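Local coordinates for protein predicted DNA-binding transcriptional regulator (Aliivibrio fischeri ES114, PDB 7DWN) that binds DNA as a tetrameric regulator of the LysR family and probably controls transcription of its target genes, at residues A[181-186]-A[235-240]; A[191-196]-A[213-218]; A[207-212]-A[260-265]. One frame throughout, in Å; residues are numbered along the deposited sequence.

In the fold
All three contacts lie within the effector-binding region, in the subdomain far from the DNA-binding helices, their centres about 30 to 33 Å from the centre of the chain. Contact 1 and contact 2 are neighbours, their centres about 9 Å apart, and are joined by backbone bonding: I237 O lies 2.9 Å from L194 N, a probable hydrogen bond. Contact 3 lies further off, its centre about 14 Å from that of contact 1 and 13 Å from that of contact 2. W239 bridges the gap, with NE1 3.2 Å from L262 O, again a probable hydrogen bond, and CZ2 packed 3.5 Å from I209 CD1. In relatives the effector pocket lies between the two subdomains.

Contact 1 of 3, residues A[181-186]-A[235-240]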
# COMPACT_ATOMS: atom_id res chain seq x y z
N PRO A 181 42.41 20.51 26.54
CA PRO A 181 41.54 19.35 26.30
C PRO A 181 41.28 18.57 27.57
O PRO A 181 42.21 18.07 28.21
CB PRO A 181 42.31 18.53 25.27
CG PRO A 181 43.73 18.96 25.42
CD PRO A 181 43.69 20.40 25.81
N ILE A 182 40.01 18.48 27.96
CA ILE A 182 39.64 17.71 29.15
C ILE A 182 39.85 16.22 28.90
O ILE A 182 40.34 15.49 29.77
CB ILE A 182 38.18 18.03 29.54
CG1 ILE A 182 38.06 19.50 29.91
CG2 ILE A 182 37.74 17.14 30.69
CD1 ILE A 182 36.64 19.99 30.01
N TYR A 183 39.47 15.74 27.72
CA TYR A 183 39.77 14.39 27.29
C TYR A 183 40.83 14.42 26.20
O TYR A 183 41.06 15.46 25.57
CB TYR A 183 38.51 13.68 26.79
CG TYR A 183 37.34 13.77 27.75
CD1 TYR A 183 37.30 12.99 28.89
CD2 TYR A 183 36.29 14.64 27.50
CE1 TYR A 183 36.24 13.07 29.77
CE2 TYR A 183 35.22 14.73 28.38
CZ TYR A 183 35.20 13.94 29.51
OH TYR A 183 34.14 14.02 30.38
N ASP A 184 41.47 13.28 25.99
CA ASP A 184 42.59 13.23 25.06
C ASP A 184 42.85 11.78 24.68
O ASP A 184 42.25 10.86 25.23
CB ASP A 184 43.83 13.89 25.67
CG ASP A 184 44.65 12.91 26.48
OD1 ASP A 184 45.37 12.11 25.86
OD2 ASP A 184 44.57 12.93 27.72
N PHE A 185 43.79 11.59 23.75
CA PHE A 185 44.17 10.27 23.28
C PHE A 185 45.58 9.85 23.70
O PHE A 185 46.00 8.74 23.35
CB PHE A 185 44.06 10.19 21.74
CG PHE A 185 42.64 10.29 21.23
CD1 PHE A 185 41.77 9.22 21.36
CD2 PHE A 185 42.19 11.44 20.60
CE1 PHE A 185 40.47 9.30 20.89
CE2 PHE A 185 40.90 11.52 20.12
CZ PHE A 185 40.04 10.45 20.27
N ILE A 186 46.31 10.69 24.43
CA ILE A 186 47.64 10.30 24.89
C ILE A 186 47.54 9.27 26.01
O ILE A 186 48.37 8.36 26.11
CB ILE A 186 48.47 11.53 25.31
CG1 ILE A 186 48.59 12.55 24.17
CG2 ILE A 186 49.83 11.10 25.84
CD1 ILE A 186 49.25 12.03 22.91
N GLN A 235 30.88 16.03 28.77
CA GLN A 235 30.45 14.65 28.97
C GLN A 235 31.30 13.65 28.19
O GLN A 235 31.33 12.47 28.57
CB GLN A 235 28.98 14.50 28.56
CG GLN A 235 28.02 15.30 29.42
CD GLN A 235 28.08 14.91 30.89
OE1 GLN A 235 28.07 15.76 31.77
NE2 GLN A 235 28.14 13.60 31.15
N GLY A 236 31.97 14.08 27.13
CA GLY A 236 32.78 13.17 26.35
C GLY A 236 33.30 13.86 25.10
O GLY A 236 33.21 15.08 24.96
N ILE A 237 33.84 13.05 24.20
CA ILE A 237 34.39 13.54 22.95
C ILE A 237 33.45 13.18 21.81
O ILE A 237 32.63 12.26 21.92
CB ILE A 237 35.80 12.97 22.66
CG1 ILE A 237 35.72 11.46 22.44
CG2 ILE A 237 36.72 13.29 23.80
CD1 ILE A 237 36.73 10.95 21.44
N ALA A 238 33.58 13.90 20.70
CA ALA A 238 32.76 13.52 19.56
C ALA A 238 33.39 14.03 18.27
O ALA A 238 34.11 15.03 18.27
CB ALA A 238 31.33 14.04 19.69
N TRP A 239 33.11 13.32 17.17
CA TRP A 239 33.50 13.77 15.84
C TRP A 239 32.40 14.68 15.32
O TRP A 239 31.33 14.22 14.93
CB TRP A 239 33.73 12.58 14.91
CG TRP A 239 35.12 12.02 15.01
CD1 TRP A 239 36.16 12.27 14.16
CD2 TRP A 239 35.61 11.12 16.00
NE1 TRP A 239 37.28 11.58 14.58
CE2 TRP A 239 36.96 10.87 15.70
CE3 TRP A 239 35.04 10.51 17.12
CZ2 TRP A 239 37.75 10.03 16.49
CZ3 TRP A 239 35.82 9.68 17.89
CH2 TRP A 239 37.16 9.44 17.57
N LEU A 240 32.67 15.98 15.32
CA LEU A 240 31.67 16.94 14.89
C LEU A 240 32.08 17.58 13.58
O LEU A 240 33.28 17.79 13.34
CB LEU A 240 31.46 18.03 15.95
CG LEU A 240 31.06 17.50 17.33
CD1 LEU A 240 30.85 18.63 18.32
CD2 LEU A 240 29.81 16.65 17.20
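Y183 and F185, both on the irregular segment 181-186, flank the forked side chain of I237, and no hydrogen bond links the two segments. Apolar contacts carry the load. One branch of the isoleucine, CG2, meets Y183 CB at 3.5 Å, while the other branch ends in CD1, 3.5 Å from F185 CZ. The fork opens this way because CG1 stands between the backbone N and the carbonyl carbon (chi1 65°), leaving CG2 anti to that carbon, and the two branches reach different aromatic residues. F185 uses the same leading corner a second time: its CZ is 4.1 Å from CH2 of W239, so the tip of one ring meets I237 and the indole together.

A second kind of contact sets a ring against the main chain. The Y183 ring extends past I237 to G236, where CE2 comes within 3.5 Å of the glycine CA, and farther out OH lies 3.6 Å from Q235 C. I182 CG2 sits over the centre of one face of the same ring, 4.1 Å above its plane.

The polar end of Y183 is satisfied just outside the segments, by a hydrogen bond from OH to the carbonyl of K234. Both I237 and W239 also pack on strand 160-174 and on L215. The loop that follows strand 160-174 packs on residues leading into and within strand 238-241, which pairs with 160-174, while I237 also bonds through its backbone to P192 and L194 of strand 191-195; this belongs to the Rossmann-like, periplasmic-binding-protein type of subdomain found in LysR effector-binding domains.

Contact 2 of 3, residues A[191-196]-A[213-218]; sequences VPWLTY and VALTPI
Strands 191-195 and 215-218 run side by side in parallel register, V191 with L215, P192 with T216 and W193 with P217, and are the two strands of a beta-alpha-beta unit whose helix is 201-209. Four backbone bonds stitch them together. V191 N donates to A214 O at a comparatively long 3.2 Å, and T216 N returns a nearly straight bond to V191 O (172° at the hydrogen). W193 N then reaches T216 O, and W193 O accepts from I218 N at 3.0 Å, with the CA-H of P217 adding a weaker contact to the same oxygen. Neither proline nitrogen is called upon by this ladder, so both prolines fit without breaking it.

On the face bearing V191, W193, L215 and P217, the indole of W193 carries the side-chain packing. L215 CD1 is a CH-pi donor over its six-membered ring, 3.6 Å from the centroid and 15° off the normal. P217 CG approaches the same indole obliquely, 3.7 Å from CE3. W193 CG lies anti to its own backbone N (chi1 178°), which lays the indole against L215. Elsewhere I218 divides its branch between P192 and L194: CD1 is 3.7 Å from P192 CB, and CG1 lies near L194 CD2.

Farther out, the W193 ring meets that of W239 at close to a right angle and touches V206 of helix 201-209 and Q89 of the second subunit, whereas L194 packs on helix 224-232. On the indole face opposite L215 CD1, T195 CB sits 3.5 Å above the plane, offset toward the rim.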
# COMPACT_ATOMS: atom_id res chain seq x y z
N VAL A 191 38.15 6.77 26.49
CA VAL A 191 37.53 8.09 26.55
C VAL A 191 36.02 7.92 26.44
O VAL A 191 35.54 7.12 25.62
CB VAL A 191 38.08 9.00 25.43
CG1 VAL A 191 37.47 10.37 25.50
CG2 VAL A 191 39.59 9.08 25.51
N PRO A 192 35.24 8.64 27.26
CA PRO A 192 33.79 8.67 27.05
C PRO A 192 33.48 9.20 25.66
O PRO A 192 33.89 10.31 25.29
CB PRO A 192 33.29 9.62 28.14
CG PRO A 192 34.48 10.42 28.53
CD PRO A 192 35.64 9.48 28.39
N TRP A 193 32.76 8.40 24.88
CA TRP A 193 32.58 8.65 23.45
C TRP A 193 31.10 8.90 23.19
O TRP A 193 30.25 8.07 23.53
CB TRP A 193 33.10 7.45 22.65
CG TRP A 193 32.92 7.56 21.18
CD1 TRP A 193 32.89 8.69 20.42
CD2 TRP A 193 32.74 6.47 20.27
NE1 TRP A 193 32.71 8.38 19.10
CE2 TRP A 193 32.61 7.02 18.98
CE3 TRP A 193 32.68 5.08 20.42
CZ2 TRP A 193 32.43 6.22 17.85
CZ3 TRP A 193 32.49 4.30 19.30
CH2 TRP A 193 32.37 4.87 18.03
N LEU A 194 30.81 10.07 22.61
CA LEU A 194 29.48 10.44 22.17
C LEU A 194 29.41 10.19 20.67
O LEU A 194 30.02 10.92 19.88
CB LEU A 194 29.20 11.91 22.50
CG LEU A 194 29.57 12.36 23.91
CD1 LEU A 194 29.60 13.87 24.00
CD2 LEU A 194 28.61 11.78 24.93
N THR A 195 28.67 9.16 20.27
CA THR A 195 28.75 8.64 18.92
C THR A 195 27.46 8.88 18.15
O THR A 195 26.39 9.09 18.72
CB THR A 195 29.06 7.13 18.95
OG1 THR A 195 29.30 6.67 17.62
CG2 THR A 195 27.89 6.36 19.54
N TYR A 196 27.59 8.86 16.82
CA TYR A 196 26.43 8.71 15.96
C TYR A 196 26.01 7.25 15.92
O TYR A 196 26.68 6.37 16.47
CB TYR A 196 26.74 9.19 14.54
CG TYR A 196 27.23 10.62 14.45
CD1 TYR A 196 26.34 11.68 14.41
CD2 TYR A 196 28.59 10.90 14.39
CE1 TYR A 196 26.78 12.98 14.31
CE2 TYR A 196 29.04 12.20 14.30
CZ TYR A 196 28.14 13.24 14.26
OH TYR A 196 28.58 14.54 14.17
N VAL A 213 41.89 4.36 18.02
CA VAL A 213 41.58 5.09 19.24
C VAL A 213 40.87 4.16 20.22
O VAL A 213 40.22 3.19 19.83
CB VAL A 213 40.73 6.34 18.95
CG1 VAL A 213 41.55 7.39 18.22
CG2 VAL A 213 39.51 5.96 18.13
N ALA A 214 40.99 4.47 21.51
CA ALA A 214 40.34 3.72 22.58
C ALA A 214 39.12 4.51 23.03
O ALA A 214 39.25 5.52 23.73
CB ALA A 214 41.30 3.46 23.73
N LEU A 215 37.94 4.06 22.63
CA LEU A 215 36.69 4.75 22.91
C LEU A 215 35.75 3.83 23.69
O LEU A 215 35.72 2.62 23.45
CB LEU A 215 36.00 5.18 21.61
CG LEU A 215 36.82 6.02 20.62
CD1 LEU A 215 36.08 6.15 19.30
CD2 LEU A 215 37.11 7.38 21.22
N THR A 216 34.99 4.41 24.61
CA THR A 216 33.90 3.68 25.25
C THR A 216 32.61 4.45 25.03
O THR A 216 32.48 5.60 25.50
CB THR A 216 34.16 3.46 26.75
OG1 THR A 216 32.94 3.10 27.40
CG2 THR A 216 34.75 4.71 27.41
N PRO A 217 31.64 3.89 24.29
CA PRO A 217 30.43 4.65 23.94
C PRO A 217 29.54 4.84 25.16
O PRO A 217 29.14 3.86 25.80
CB PRO A 217 29.76 3.77 22.88
CG PRO A 217 30.78 2.74 22.49
CD PRO A 217 31.64 2.55 23.70
N ILE A 218 29.22 6.09 25.48
CA ILE A 218 28.33 6.38 26.60
C ILE A 218 27.04 7.05 26.16
O ILE A 218 26.16 7.28 26.99
CB ILE A 218 29.03 7.24 27.67
CG1 ILE A 218 29.28 8.66 27.14
CG2 ILE A 218 30.33 6.58 28.11
CD1 ILE A 218 29.63 9.65 28.21

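Contact 3 of 3, residues A[207-212]-A[260-265]; sequences EIIREQ and QSLRLP
I209 and L264 point at each other tip to tip across the gap between the last part of helix 201-209 and the start of strand 264-272. The methyl L264 CD2 touches both branches of the isoleucine, lying 3.7 Å from I209 CG2 and the same distance from CG1. The other leucine methyl, CD1, is close to CG1 as well, at 3.8 Å. In I209 the CG1 branch stands between the backbone N and the carbonyl carbon (chi1 53°), and CD1 at its end is carried toward L262. There the two side chains cross at about a right angle, and I209 CD1 is 4.0 Å from L262 CD2. CG2 of I209 also lies against the main chain, near the carbonyl oxygen of S261.

The contact joins helix 201-209 and the residues after it to the start of strand 264-272 and the turn that leads into it. Strands 160-174 and 264-272 pair with each other in the mixed sheet; in LysR effector-binding domains such strands pass between the two Rossmann-like subdomains. W239 lies beside both I209 and L264, and L262 is further packed by F185 and V213.

Toward solvent the geometry changes. Q212 and L262 slide past each other in opposite directions, with the amide oxygen OE1 of the glutamine 3.6 Å from L262 CD2. The glutamine chain is extended beyond CG (chi2 -176°), which carries its amide across to the 260-265 segment. S261 OG lies 4.0 Å from Q212 OE1, too far for a hydrogen bond. Behind this, Q212 N is bonded to I209 O at 2.9 Å, tying together the two residues of 207-212 that reach across.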
# COMPACT_ATOMS: atom_id res chain seq x y z
N GLU A 207 33.72 4.93 11.81
CA GLU A 207 34.06 3.51 11.83
C GLU A 207 35.37 3.22 11.10
O GLU A 207 36.00 2.19 11.37
CB GLU A 207 32.92 2.69 11.21
CG GLU A 207 33.02 1.20 11.45
CD GLU A 207 32.78 0.82 12.90
OE1 GLU A 207 32.19 1.63 13.65
OE2 GLU A 207 33.18 -0.29 13.30
N ILE A 208 35.80 4.10 10.20
CA ILE A 208 37.03 3.86 9.44
C ILE A 208 38.25 3.91 10.36
O ILE A 208 39.17 3.10 10.23
CB ILE A 208 37.15 4.87 8.29
CG1 ILE A 208 36.05 4.62 7.25
CG2 ILE A 208 38.52 4.80 7.64
CD1 ILE A 208 36.13 3.24 6.61
N ILE A 209 38.27 4.85 11.30
CA ILE A 209 39.41 5.06 12.17
C ILE A 209 39.15 4.57 13.59
O ILE A 209 39.98 4.80 14.48
CB ILE A 209 39.84 6.54 12.18
CG1 ILE A 209 38.66 7.45 12.52
CG2 ILE A 209 40.46 6.92 10.85
CD1 ILE A 209 38.50 7.75 13.99
N ARG A 210 38.01 3.91 13.83
CA ARG A 210 37.73 3.36 15.16
C ARG A 210 38.92 2.62 15.77
O ARG A 210 39.19 2.77 16.97
CB ARG A 210 36.52 2.43 15.09
CG ARG A 210 35.92 2.15 16.45
CD ARG A 210 34.57 1.47 16.35
NE ARG A 210 33.88 1.48 17.63
CZ ARG A 210 34.10 0.60 18.60
NH1 ARG A 210 34.98 -0.38 18.43
NH2 ARG A 210 33.43 0.68 19.74
N GLU A 211 39.64 1.81 14.98
CA GLU A 211 40.70 0.98 15.57
C GLU A 211 41.90 1.78 16.05
O GLU A 211 42.72 1.25 16.81
CB GLU A 211 41.18 -0.07 14.57
CG GLU A 211 40.23 -1.24 14.35
CD GLU A 211 39.92 -2.00 15.62
OE1 GLU A 211 38.72 -2.23 15.89
OE2 GLU A 211 40.86 -2.37 16.36
N GLN A 212 42.03 3.04 15.63
CA GLN A 212 43.18 3.86 15.99
C GLN A 212 43.02 4.55 17.34
O GLN A 212 43.92 5.28 17.75
CB GLN A 212 43.44 4.91 14.91
CG GLN A 212 43.58 4.34 13.50
CD GLN A 212 43.92 5.40 12.48
OE1 GLN A 212 44.05 6.58 12.81
NE2 GLN A 212 44.08 4.99 11.23
N GLN A 260 45.91 14.42 12.77
CA GLN A 260 45.35 14.83 11.49
C GLN A 260 44.73 13.65 10.75
O GLN A 260 43.75 13.82 10.01
CB GLN A 260 46.42 15.49 10.62
CG GLN A 260 45.88 16.14 9.36
CD GLN A 260 45.02 17.36 9.64
OE1 GLN A 260 45.26 18.10 10.60
NE2 GLN A 260 44.00 17.57 8.82
N SER A 261 45.26 12.44 10.96
CA SER A 261 44.67 11.25 10.37
C SER A 261 43.32 10.90 10.99
O SER A 261 42.58 10.10 10.41
CB SER A 261 45.63 10.07 10.50
OG SER A 261 46.02 9.87 11.84
N LEU A 262 43.00 11.47 12.16
CA LEU A 262 41.69 11.27 12.76
C LEU A 262 40.64 12.21 12.19
O LEU A 262 39.44 11.93 12.31
CB LEU A 262 41.77 11.43 14.28
CG LEU A 262 42.61 10.40 15.03
CD1 LEU A 262 42.52 10.63 16.53
CD2 LEU A 262 42.19 8.99 14.67
N ARG A 263 41.06 13.33 11.59
CA ARG A 263 40.12 14.23 10.93
C ARG A 263 39.62 13.57 9.65
O ARG A 263 40.41 13.24 8.76
CB ARG A 263 40.80 15.56 10.62
CG ARG A 263 41.34 16.29 11.85
CD ARG A 263 41.97 17.62 11.46
NE ARG A 263 42.29 18.45 12.62
CZ ARG A 263 43.48 18.49 13.21
NH1 ARG A 263 44.47 17.73 12.76
NH2 ARG A 263 43.69 19.28 14.25
N LEU A 264 38.30 13.39 9.54
CA LEU A 264 37.77 12.56 8.46
C LEU A 264 37.05 13.41 7.42
O LEU A 264 36.21 14.23 7.80
CB LEU A 264 36.80 11.52 9.02
CG LEU A 264 37.39 10.61 10.11
CD1 LEU A 264 36.28 9.96 10.90
CD2 LEU A 264 38.30 9.56 9.48
N PRO A 265 37.33 13.25 6.13
CA PRO A 265 36.62 14.07 5.13
C PRO A 265 35.17 13.65 4.99
O PRO A 265 34.83 12.46 5.05
CB PRO A 265 37.41 13.81 3.85
CG PRO A 265 38.01 12.46 4.04
CD PRO A 265 38.33 12.36 5.51